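PDB 3VSN: Non-sulfated chondroitin lyase E66 from Autographa californica nucleopolyhedrovirus, which cleaves non-sulfated chondroitin as a lyase in the viral envelope, is essential for oral infectivity and may digest the chondroitin sulfate barrier of the host midgut's peritrophic matrix. Local coordinates for residues A[488-491]-A[492-495]; A[556-559]-A[560-563]. All coordinates share one frame; numbering follows the deposited sequence.

Contact 1: A[488-491]-A[492-495]; sequences LSFE and AQRI
The ring of F490 meets the amide of Q493 at its edge: NE2 lies near the ring plane, 4.1 Å from CD1, and the two planes stand 74° apart. The two side chains run side by side in the same direction. The amide is held at both ends: Q493 NE2 gives L488 O a nearly straight hydrogen bond of 2.9 Å (171° at the hydrogen), and OE1 accepts from T505 N. The acceptor L488 O lies practically in the amide plane, whereas NE2 is tilted well out of the plane of the L488 carbonyl. Q493 gets there with CG beside its own backbone N (chi1 -73°) and an extended chain beyond, which carries the amide back over the start of the helix. S489 is the N-cap. Its OG, held between backbone N and carbonyl carbon, reaches forward to accept from A492 N at 3.1 Å. The same OG lies 3.4 Å from A492 CB. S489 O receives Q493 N, and the i to i+4 ladder continues with R494 N to F490 O and I495 N to E491 O. Before the cap, L488 CB packs at 4.0 Å on A492 CB, a small apolar touch on the outer side. The two oxygens of E534 each accept one of the first-turn N-H groups, those of F490 and E491, and the helix N terminus would probably stabilise its negative charge. R494 leads away to N499, S501 and L524 O. Helix 490-496 lies on the surface with F490 turned inward, its ring touching L477 and R479 of strand 472-480, V536 of strand 533-540, and T504 and F506 of strand 504-506.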
# COMPACT_ATOMS: atom_id res chain seq x y z
N LEU A 488 -7.49 4.49 28.80
CA LEU A 488 -8.67 5.25 29.21
C LEU A 488 -9.05 6.23 28.10
O LEU A 488 -8.26 6.46 27.18
CB LEU A 488 -8.43 6.01 30.53
CG LEU A 488 -8.12 5.22 31.81
CD1 LEU A 488 -7.93 6.18 32.97
CD2 LEU A 488 -9.21 4.21 32.14
N SER A 489 -10.25 6.82 28.18
CA SER A 489 -10.66 7.81 27.18
C SER A 489 -9.66 8.96 27.18
O SER A 489 -8.95 9.18 28.17
CB SER A 489 -12.07 8.33 27.46
OG SER A 489 -12.07 9.24 28.54
N PHE A 490 -9.60 9.69 26.07
CA PHE A 490 -8.69 10.83 25.98
C PHE A 490 -9.00 11.88 27.05
O PHE A 490 -8.08 12.45 27.64
CB PHE A 490 -8.73 11.47 24.58
CG PHE A 490 -8.21 10.57 23.48
CD1 PHE A 490 -7.40 9.47 23.75
CD2 PHE A 490 -8.52 10.85 22.15
CE1 PHE A 490 -6.93 8.66 22.73
CE2 PHE A 490 -8.05 10.05 21.12
CZ PHE A 490 -7.25 8.95 21.41
N GLU A 491 -10.28 12.11 27.33
CA GLU A 491 -10.65 13.07 28.37
C GLU A 491 -10.23 12.61 29.76
O GLU A 491 -9.71 13.41 30.55
CB GLU A 491 -12.14 13.41 28.31
CG GLU A 491 -12.48 14.71 29.04
CD GLU A 491 -13.68 15.43 28.45
OE1 GLU A 491 -14.78 14.83 28.42
OE2 GLU A 491 -13.54 16.60 28.04
N ALA A 492 -10.43 11.33 30.07
CA ALA A 492 -10.00 10.77 31.35
C ALA A 492 -8.48 10.83 31.52
O ALA A 492 -7.99 11.15 32.60
CB ALA A 492 -10.50 9.34 31.51
N GLN A 493 -7.74 10.53 30.45
CA GLN A 493 -6.28 10.64 30.46
C GLN A 493 -5.85 12.08 30.73
O GLN A 493 -4.95 12.31 31.54
CB GLN A 493 -5.68 10.17 29.13
CG GLN A 493 -5.70 8.66 28.92
CD GLN A 493 -4.90 8.24 27.71
OE1 GLN A 493 -3.72 8.58 27.58
NE2 GLN A 493 -5.53 7.49 26.80
N ARG A 494 -6.50 13.03 30.07
CA ARG A 494 -6.22 14.45 30.28
C ARG A 494 -6.40 14.85 31.75
O ARG A 494 -5.49 15.41 32.36
CB ARG A 494 -7.12 15.32 29.38
CG ARG A 494 -6.88 16.82 29.51
CD ARG A 494 -8.01 17.60 28.84
NE ARG A 494 -7.76 19.05 28.82
CZ ARG A 494 -7.03 19.68 27.91
NH1 ARG A 494 -6.45 19.00 26.92
NH2 ARG A 494 -6.87 21.00 27.98
N ILE A 495 -7.57 14.54 32.32
CA ILE A 495 -7.89 14.90 33.71
C ILE A 495 -6.92 14.24 34.70
O ILE A 495 -6.49 14.88 35.66
CB ILE A 495 -9.36 14.59 34.07
CG1 ILE A 495 -10.34 15.32 33.13
CG2 ILE A 495 -9.65 14.94 35.53
CD1 ILE A 495 -10.18 16.82 33.07

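Contact 2: A[556-559]-A[560-563]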
# COMPACT_ATOMS: atom_id res chain seq x y z
N LEU A 556 4.63 12.16 17.65
CA LEU A 556 4.14 10.87 18.12
C LEU A 556 5.35 10.03 18.51
O LEU A 556 6.40 10.12 17.86
CB LEU A 556 3.32 10.17 17.03
CG LEU A 556 2.06 10.87 16.49
CD1 LEU A 556 1.44 10.04 15.36
CD2 LEU A 556 1.02 11.12 17.58
N ASN A 557 5.21 9.24 19.57
CA ASN A 557 6.22 8.27 20.00
C ASN A 557 5.61 6.90 20.08
O ASN A 557 4.44 6.77 20.42
CB ASN A 557 6.71 8.56 21.42
CG ASN A 557 7.61 9.76 21.49
OD1 ASN A 557 8.58 9.87 20.74
ND2 ASN A 557 7.32 10.65 22.43
N VAL A 558 6.42 5.88 19.83
CA VAL A 558 6.07 4.52 20.20
C VAL A 558 6.01 4.48 21.73
O VAL A 558 6.93 4.95 22.40
CB VAL A 558 7.09 3.48 19.69
CG1 VAL A 558 6.73 2.08 20.17
CG2 VAL A 558 7.18 3.51 18.17
N GLU A 559 4.92 3.93 22.26
CA GLU A 559 4.75 3.81 23.71
C GLU A 559 5.94 3.09 24.32
O GLU A 559 6.37 2.05 23.82
CB GLU A 559 3.44 3.08 24.05
CG GLU A 559 3.11 3.10 25.53
CD GLU A 559 1.76 2.51 25.86
OE1 GLU A 559 1.13 1.88 24.98
OE2 GLU A 559 1.32 2.67 27.01
N GLY A 560 6.48 3.68 25.39
CA GLY A 560 7.68 3.15 26.05
C GLY A 560 8.99 3.69 25.51
O GLY A 560 10.06 3.32 26.01
N HIS A 561 8.93 4.55 24.49
CA HIS A 561 10.13 5.07 23.81
C HIS A 561 10.16 6.57 23.68
O HIS A 561 9.96 7.11 22.58
CB HIS A 561 10.27 4.46 22.42
CG HIS A 561 10.63 3.00 22.43
ND1 HIS A 561 9.70 2.03 22.40
CD2 HIS A 561 11.87 2.36 22.47
CE1 HIS A 561 10.31 0.83 22.42
NE2 HIS A 561 11.63 1.03 22.47
N SER A 562 10.46 7.26 24.78
CA SER A 562 10.46 8.73 24.81
C SER A 562 11.76 9.34 24.27
O SER A 562 12.80 8.68 24.22
CB SER A 562 10.19 9.23 26.23
OG SER A 562 11.25 8.88 27.10
N ASP A 563 11.69 10.60 23.87
CA ASP A 563 12.87 11.32 23.40
C ASP A 563 12.79 12.79 23.81
O ASP A 563 11.76 13.23 24.32
CB ASP A 563 12.99 11.21 21.88
CG ASP A 563 11.79 11.79 21.15
OD1 ASP A 563 11.58 13.02 21.24
OD2 ASP A 563 11.06 11.03 20.49
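V558 and H561 are the two ends of a tight reversal, joined by one backbone hydrogen bond: H561 N donates to V558 O at 2.9 Å, with a bent angle of 139° at the hydrogen. It closes a type II beta turn whose corners are E559 and G560. G560 has a positive phi of 90°, where a side chain would press on the carbonyl oxygen of E559, so the position suits glycine. Among van der Waals contacts, the V558 and H561 side chains lie side by side and point the same way. V558 CG1 comes within 3.7 Å of H561 ND1, obliquely to the imidazole. H561 CB rests 3.4 Å from V558 O, and ND1, buried here, has no polar partner in the model. Beyond the turn, the imidazole meets the ring of H451, the two planes moderately inclined. Further from the turn, the amide of N557 lies close to the carboxylate of D563, their planes 74° apart. D563 OD2 is hydrogen-bonded to the hydroxyl of Y449, while OD1 forms a salt bridge with K555 and accepts from L565 N. This carboxylate therefore ties the outgoing loop to the strand it has just left. The arrangement is a beta turn at the end of a sheet strand: strand 550-558, bonded to neighbours on both flanks through M453, H451, V510 and G508, reverses into the loop toward strand 566-569 within the beta-sandwich part of the lyase.

How the contacts relate
From the N terminus, the helical region that opens the chain is passed well before either contact; both lie in the beta-rich part. Contact 1 comes first, starting the short helix 490-496 after strand 472-480 and before strand 504-506. The chain then runs through strands 509-513, 525-530 and 533-540 to strand 550-558, where contact 2 turns it toward strand 566-569. The two are in series, neither nested nor crossed, and each closes a turn of its own. The centres of contact 1 and contact 2 are about 18 Å apart; the nearest atoms of contact 1 and contact 2 are about 8 Å apart, without touching. Strands 504-506, beside the helix, and 550-558 belong to one seven-stranded sheet, with 509-513 between them.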